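Local structure of protein-tyrosine-phosphatase PTP1 (Arabidopsis thaliana, 6KRW) at residues T244-A249 with Y288-N293; E218-L223 with V296-D301. The protein removes phosphate from phosphotyrosine in proteins, including the MAP kinase MPK6, and with MKP1 represses salicylic acid and camalexin biosynthesis in plant defence. All coordinates share one frame; numbering follows the deposited sequence.

Contact 1 (T244-A249 with Y288-N293); sequences TGTYCA and YFFCYN
T246 and C291 bring two nearly parallel helices together, illustrating how small side chains meet where two helices run side by side: the axes of the two segments approach to 9.4 Å and cross at -23°. The backbones are nearest at these same residues, with 6.0 Å between T246 CA and C291 CA.

The apolar contacts centre on the sulfur of C291. The methyl T246 CG2 meets C291 SG at 3.6 Å, and A249 CB, one helical turn further along, reaches C291 SG at 4.0 Å, so that the thiol is touched by two small groups of the facing helix. With chi1 of -73°, C291 SG stands beside its own backbone N and anti to the carbonyl carbon, a setting that brings it to both.

The aromatic contact uses the same methyl. T246 CG2 lies 3.9 Å from F290 CD2, at the edge of the ring and near its plane rather than over a face, and the two side chains run roughly perpendicular to each other.

The polar branch of T246 has a separate task. Its chi1 of -55° places OG1 beside the backbone N, where it hydrogen-bonds to the carbonyl O of G242 in the preceding turn, while CG2 is left to meet the facing helix.

All four touching residues are buried. Helix 242-259, which follows the phosphate-binding loop of the PTP fold, here lies against helix 285-303; W204 touches both T246 and the F290 ring, L267 of helix 267-277 packs on C291, and the Y247 ring packs on helix 214-223.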
loop_
_atom_site.group_PDB
_atom_site.type_symbol
_atom_site.label_atom_id
_atom_site.label_comp_id
_atom_site.label_asym_id
_atom_site.label_seq_id
_atom_site.Cartn_x
_atom_site.Cartn_y
_atom_site.Cartn_z
ATOM N N THR A 244 -0.512 2.312 -5.285
ATOM C CA THR A 244 -0.763 1.888 -3.891
ATOM C C THR A 244 -2.154 1.255 -3.773
ATOM O O THR A 244 -2.272 0.194 -3.234
ATOM C CB THR A 244 -0.639 3.096 -2.972
ATOM O OG1 THR A 244 0.728 3.479 -2.943
ATOM C CG2 THR A 244 -1.088 2.811 -1.553
ATOM N N GLY A 245 -3.181 1.922 -4.286
ATOM C CA GLY A 245 -4.542 1.364 -4.180
ATOM C C GLY A 245 -4.692 0.067 -4.937
ATOM O O GLY A 245 -5.378 -0.847 -4.481
ATOM N N THR A 246 -4.055 -0.029 -6.112
ATOM C CA THR A 246 -4.109 -1.253 -6.929
ATOM C C THR A 246 -3.465 -2.396 -6.132
ATOM O O THR A 246 -4.045 -3.457 -6.071
ATOM C CB THR A 246 -3.440 -0.985 -8.282
ATOM O OG1 THR A 246 -4.039 0.139 -8.932
ATOM C CG2 THR A 246 -3.485 -2.184 -9.200
ATOM N N TYR A 247 -2.244 -2.201 -5.601
ATOM C CA TYR A 247 -1.595 -3.279 -4.819
ATOM C C TYR A 247 -2.504 -3.682 -3.645
ATOM O O TYR A 247 -2.756 -4.865 -3.409
ATOM C CB TYR A 247 -0.192 -2.909 -4.315
ATOM C CG TYR A 247 0.315 -4.060 -3.506
ATOM C CD1 TYR A 247 0.840 -5.189 -4.143
ATOM C CD2 TYR A 247 0.177 -4.087 -2.137
ATOM C CE1 TYR A 247 1.140 -6.311 -3.406
ATOM C CE2 TYR A 247 0.479 -5.206 -1.391
ATOM C CZ TYR A 247 0.982 -6.314 -2.040
ATOM O OH TYR A 247 1.171 -7.409 -1.303
ATOM N N CYS A 248 -2.969 -2.697 -2.887
ATOM C CA CYS A 248 -3.829 -2.997 -1.702
ATOM C C CYS A 248 -5.062 -3.809 -2.147
ATOM O O CYS A 248 -5.457 -4.721 -1.443
ATOM C CB CYS A 248 -4.249 -1.713 -1.003
ATOM S SG CYS A 248 -2.894 -0.882 -0.147
ATOM N N ALA A 249 -5.669 -3.466 -3.283
ATOM C CA ALA A 249 -6.878 -4.172 -3.750
ATOM C C ALA A 249 -6.560 -5.639 -4.016
ATOM O O ALA A 249 -7.358 -6.535 -3.693
ATOM C CB ALA A 249 -7.489 -3.495 -4.938
ATOM N N TYR A 288 -7.342 -0.679 -12.860
ATOM C CA TYR A 288 -8.487 -1.495 -12.419
ATOM C C TYR A 288 -8.468 -2.842 -13.133
ATOM O O TYR A 288 -8.657 -3.861 -12.512
ATOM C CB TYR A 288 -9.767 -0.683 -12.653
ATOM C CG TYR A 288 -10.988 -1.285 -12.018
ATOM C CD1 TYR A 288 -11.148 -1.248 -10.641
ATOM C CD2 TYR A 288 -11.950 -1.913 -12.772
ATOM C CE1 TYR A 288 -12.258 -1.807 -10.038
ATOM C CE2 TYR A 288 -13.082 -2.451 -12.176
ATOM C CZ TYR A 288 -13.206 -2.440 -10.801
ATOM O OH TYR A 288 -14.323 -2.965 -10.180
ATOM N N PHE A 289 -8.183 -2.833 -14.430
ATOM C CA PHE A 289 -8.040 -4.101 -15.198
ATOM C C PHE A 289 -6.885 -4.922 -14.616
ATOM O O PHE A 289 -6.995 -6.154 -14.502
ATOM C CB PHE A 289 -7.831 -3.828 -16.692
ATOM C CG PHE A 289 -9.116 -3.795 -17.472
ATOM C CD1 PHE A 289 -9.646 -4.953 -18.019
ATOM C CD2 PHE A 289 -9.798 -2.608 -17.660
ATOM C CE1 PHE A 289 -10.822 -4.918 -18.745
ATOM C CE2 PHE A 289 -10.999 -2.585 -18.362
ATOM C CZ PHE A 289 -11.497 -3.733 -18.921
ATOM N N PHE A 290 -5.790 -4.257 -14.268
ATOM C CA PHE A 290 -4.606 -4.972 -13.721
ATOM C C PHE A 290 -4.984 -5.670 -12.411
ATOM O O PHE A 290 -4.529 -6.772 -12.157
ATOM C CB PHE A 290 -3.436 -4.005 -13.566
ATOM C CG PHE A 290 -2.160 -4.643 -13.082
ATOM C CD1 PHE A 290 -1.312 -5.299 -13.966
ATOM C CD2 PHE A 290 -1.793 -4.596 -11.753
ATOM C CE1 PHE A 290 -0.142 -5.892 -13.509
ATOM C CE2 PHE A 290 -0.624 -5.186 -11.297
ATOM C CZ PHE A 290 0.211 -5.838 -12.189
ATOM N N CYS A 291 -5.844 -5.031 -11.591
ATOM C CA CYS A 291 -6.342 -5.670 -10.347
ATOM C C CYS A 291 -6.991 -7.003 -10.712
ATOM O O CYS A 291 -6.694 -8.008 -10.118
ATOM C CB CYS A 291 -7.446 -4.858 -9.664
ATOM S SG CYS A 291 -6.903 -3.354 -8.844
ATOM N N TYR A 292 -7.903 -6.982 -11.686
ATOM C CA TYR A 292 -8.629 -8.215 -12.067
ATOM C C TYR A 292 -7.631 -9.266 -12.571
ATOM O O TYR A 292 -7.707 -10.414 -12.164
ATOM C CB TYR A 292 -9.656 -7.923 -13.148
ATOM C CG TYR A 292 -11.030 -7.591 -12.623
ATOM C CD1 TYR A 292 -11.892 -8.606 -12.273
ATOM C CD2 TYR A 292 -11.462 -6.285 -12.499
ATOM C CE1 TYR A 292 -13.156 -8.344 -11.793
ATOM C CE2 TYR A 292 -12.736 -6.005 -12.027
ATOM C CZ TYR A 292 -13.572 -7.038 -11.672
ATOM O OH TYR A 292 -14.848 -6.825 -11.185
ATOM N N ASN A 293 -6.697 -8.850 -13.429
ATOM C CA ASN A 293 -5.744 -9.812 -14.040
ATOM C C ASN A 293 -4.875 -10.414 -12.941
ATOM O O ASN A 293 -4.662 -11.635 -12.962
ATOM C CB ASN A 293 -4.928 -9.107 -15.116
ATOM C CG ASN A 293 -5.729 -8.865 -16.372
ATOM O OD1 ASN A 293 -6.518 -9.702 -16.768
ATOM N ND2 ASN A 293 -5.485 -7.757 -17.043
#

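Contact 2 (E218-L223 with V296-D301)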
loop_
_atom_site.group_PDB
_atom_site.type_symbol
_atom_site.label_atom_id
_atom_site.label_comp_id
_atom_site.label_asym_id
_atom_site.label_seq_id
_atom_site.Cartn_x
_atom_site.Cartn_y
_atom_site.Cartn_z
ATOM N N GLU A 218 4.499 -11.680 -6.715
ATOM C CA GLU A 218 5.576 -12.143 -5.816
ATOM C C GLU A 218 5.565 -11.332 -4.513
ATOM O O GLU A 218 5.834 -11.910 -3.451
ATOM C CB GLU A 218 6.920 -12.073 -6.533
ATOM C CG GLU A 218 8.022 -12.650 -5.678
ATOM C CD GLU A 218 9.385 -12.741 -6.342
ATOM O OE1 GLU A 218 9.446 -13.016 -7.544
ATOM O OE2 GLU A 218 10.314 -12.382 -5.665
ATOM N N ILE A 219 5.277 -10.034 -4.579
ATOM C CA ILE A 219 5.176 -9.240 -3.319
ATOM C C ILE A 219 4.113 -9.889 -2.426
ATOM O O ILE A 219 4.383 -10.149 -1.254
ATOM C CB ILE A 219 4.831 -7.777 -3.614
ATOM C CG1 ILE A 219 5.868 -7.098 -4.508
ATOM C CG2 ILE A 219 4.593 -7.010 -2.309
ATOM C CD1 ILE A 219 5.487 -5.713 -4.966
ATOM N N LEU A 220 2.945 -10.192 -2.986
ATOM C CA LEU A 220 1.875 -10.803 -2.162
ATOM C C LEU A 220 2.322 -12.166 -1.636
ATOM O O LEU A 220 2.091 -12.474 -0.451
ATOM C CB LEU A 220 0.599 -10.915 -3.004
ATOM C CG LEU A 220 -0.545 -11.693 -2.360
ATOM C CD1 LEU A 220 -0.939 -11.058 -1.023
ATOM C CD2 LEU A 220 -1.747 -11.746 -3.296
ATOM N N LYS A 221 2.989 -12.959 -2.478
ATOM C CA LYS A 221 3.434 -14.301 -2.041
ATOM C C LYS A 221 4.416 -14.181 -0.870
ATOM O O LYS A 221 4.317 -15.004 0.076
ATOM C CB LYS A 221 4.070 -15.033 -3.211
ATOM C CG LYS A 221 3.092 -15.432 -4.300
ATOM C CD LYS A 221 3.781 -16.083 -5.488
ATOM C CE LYS A 221 2.839 -16.318 -6.655
ATOM N NZ LYS A 221 1.769 -17.290 -6.323
ATOM N N ARG A 222 5.300 -13.187 -0.901
ATOM C CA ARG A 222 6.271 -13.008 0.214
ATOM C C ARG A 222 5.555 -12.539 1.485
ATOM O O ARG A 222 6.042 -12.794 2.581
ATOM C CB ARG A 222 7.369 -12.032 -0.201
ATOM C CG ARG A 222 8.288 -12.606 -1.270
ATOM C CD ARG A 222 9.358 -11.621 -1.696
ATOM N NE ARG A 222 10.253 -12.259 -2.669
ATOM C CZ ARG A 222 11.210 -13.112 -2.372
ATOM N NH1 ARG A 222 11.944 -13.643 -3.345
ATOM N NH2 ARG A 222 11.423 -13.433 -1.108
ATOM N N LEU A 223 4.398 -11.896 1.334
ATOM C CA LEU A 223 3.698 -11.320 2.512
ATOM C C LEU A 223 2.611 -12.257 3.036
ATOM O O LEU A 223 2.072 -11.951 4.119
ATOM C CB LEU A 223 3.124 -9.954 2.140
ATOM C CG LEU A 223 4.145 -8.885 1.738
ATOM C CD1 LEU A 223 3.450 -7.539 1.547
ATOM C CD2 LEU A 223 5.290 -8.766 2.750
ATOM N N VAL A 296 -6.988 -12.872 -10.816
ATOM C CA VAL A 296 -7.187 -14.138 -11.575
ATOM C C VAL A 296 -5.891 -14.947 -11.575
ATOM O O VAL A 296 -5.963 -16.164 -11.296
ATOM C CB VAL A 296 -7.705 -13.864 -12.993
ATOM C CG1 VAL A 296 -7.556 -15.081 -13.894
ATOM C CG2 VAL A 296 -9.149 -13.405 -12.950
ATOM N N ASP A 297 -4.765 -14.317 -11.902
ATOM C CA ASP A 297 -3.465 -15.042 -12.022
ATOM C C ASP A 297 -3.125 -15.664 -10.666
ATOM O O ASP A 297 -2.674 -16.821 -10.631
ATOM C CB ASP A 297 -2.356 -14.108 -12.493
ATOM C CG ASP A 297 -2.514 -13.698 -13.944
ATOM O OD1 ASP A 297 -3.382 -14.286 -14.630
ATOM O OD2 ASP A 297 -1.803 -12.753 -14.371
ATOM N N GLU A 298 -3.417 -14.935 -9.574
ATOM C CA GLU A 298 -3.044 -15.475 -8.252
ATOM C C GLU A 298 -3.986 -16.617 -7.877
ATOM O O GLU A 298 -3.529 -17.615 -7.293
ATOM C CB GLU A 298 -2.968 -14.388 -7.194
ATOM C CG GLU A 298 -2.385 -14.901 -5.898
ATOM C CD GLU A 298 -0.964 -15.413 -5.994
ATOM O OE1 GLU A 298 -0.311 -15.101 -6.987
ATOM O OE2 GLU A 298 -0.532 -16.082 -5.057
ATOM N N LEU A 299 -5.282 -16.466 -8.140
ATOM C CA LEU A 299 -6.255 -17.554 -7.865
ATOM C C LEU A 299 -5.913 -18.807 -8.690
ATOM O O LEU A 299 -6.146 -19.913 -8.168
ATOM C CB LEU A 299 -7.678 -17.080 -8.157
ATOM C CG LEU A 299 -8.249 -16.075 -7.155
ATOM C CD1 LEU A 299 -9.571 -15.506 -7.637
ATOM C CD2 LEU A 299 -8.405 -16.715 -5.774
ATOM N N GLU A 300 -5.355 -18.659 -9.895
ATOM C CA GLU A 300 -4.911 -19.830 -10.697
ATOM C C GLU A 300 -3.730 -20.513 -9.999
ATOM O O GLU A 300 -3.746 -21.759 -9.933
ATOM C CB GLU A 300 -4.561 -19.401 -12.116
ATOM C CG GLU A 300 -5.765 -19.102 -12.956
ATOM C CD GLU A 300 -5.482 -18.555 -14.346
ATOM O OE1 GLU A 300 -4.297 -18.210 -14.656
ATOM O OE2 GLU A 300 -6.457 -18.508 -15.140
ATOM N N ASP A 301 -2.788 -19.739 -9.455
ATOM C CA ASP A 301 -1.652 -20.311 -8.685
ATOM C C ASP A 301 -2.179 -21.034 -7.447
ATOM O O ASP A 301 -1.730 -22.162 -7.190
ATOM C CB ASP A 301 -0.676 -19.230 -8.247
ATOM C CG ASP A 301 0.325 -18.853 -9.309
ATOM O OD1 ASP A 301 0.258 -19.423 -10.407
ATOM O OD2 ASP A 301 1.157 -17.990 -9.022
#
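K221 NZ is shared by two carboxylates of the facing helix, a worked example of a salt-bridge network between helices, here with segment axes 11.7 Å apart. K221 NZ donates to E298 OE2 at 2.9 Å, on the syn side and 18° out of the carboxylate plane, with a weak bond to E298 OE1 at 3.1 Å. A third bond runs from K221 NZ to D301 OD2, 2.9 Å, on the anti side of that oxygen. The lysine chain is extended until its last torsion, where a bend (chi4 -65°) turns the ammonium between the two acids.

The acceptors have further partners: R217 forms salt bridges with E298 OE1 and D301 OD2, and the hydroxyl of Y224 hydrogen-bonds to E298 OE2. Nearer the backbone of E298, L220 CD2 rests on E298 CG at 4.1 Å, the aliphatic part of the glutamate serving as an apolar surface. Within helix 214-223, R222 grips E218 side-on, NE and NH1 both meeting OE2, while E218 OE1 hydrogen-bonds to T175 OG1.

An alanine in place of K221 would probably take one positive charge from the two acids, leaving the E298 and D301 carboxylates to lean on R217. With K221 and R217 balancing both acids, the buried carboxylate of E298 is likely to remain ionised, and long charged side chains do most of the joining here.

Overall arrangement
Both contacts use helix 285-303: contact 1 takes its earlier turns and contact 2 its later ones, their centres 12 Å apart. One apolar interface and one largely charged interface thus fix the same helix to different partners. Y247 of segment 244-249 links them directly, its OH lying 3.6 Å from L220 CA and packing against I219 and L223, while also hydrogen-bonding to H251. Contact 1 is the nearer to catalysis: T246 bonds to G242 and its side chain is about 7 Å from that of Q283, both probable substrate-binding residues, and T244 touches the nucleophile C237. Contact 2 lies away from these sites.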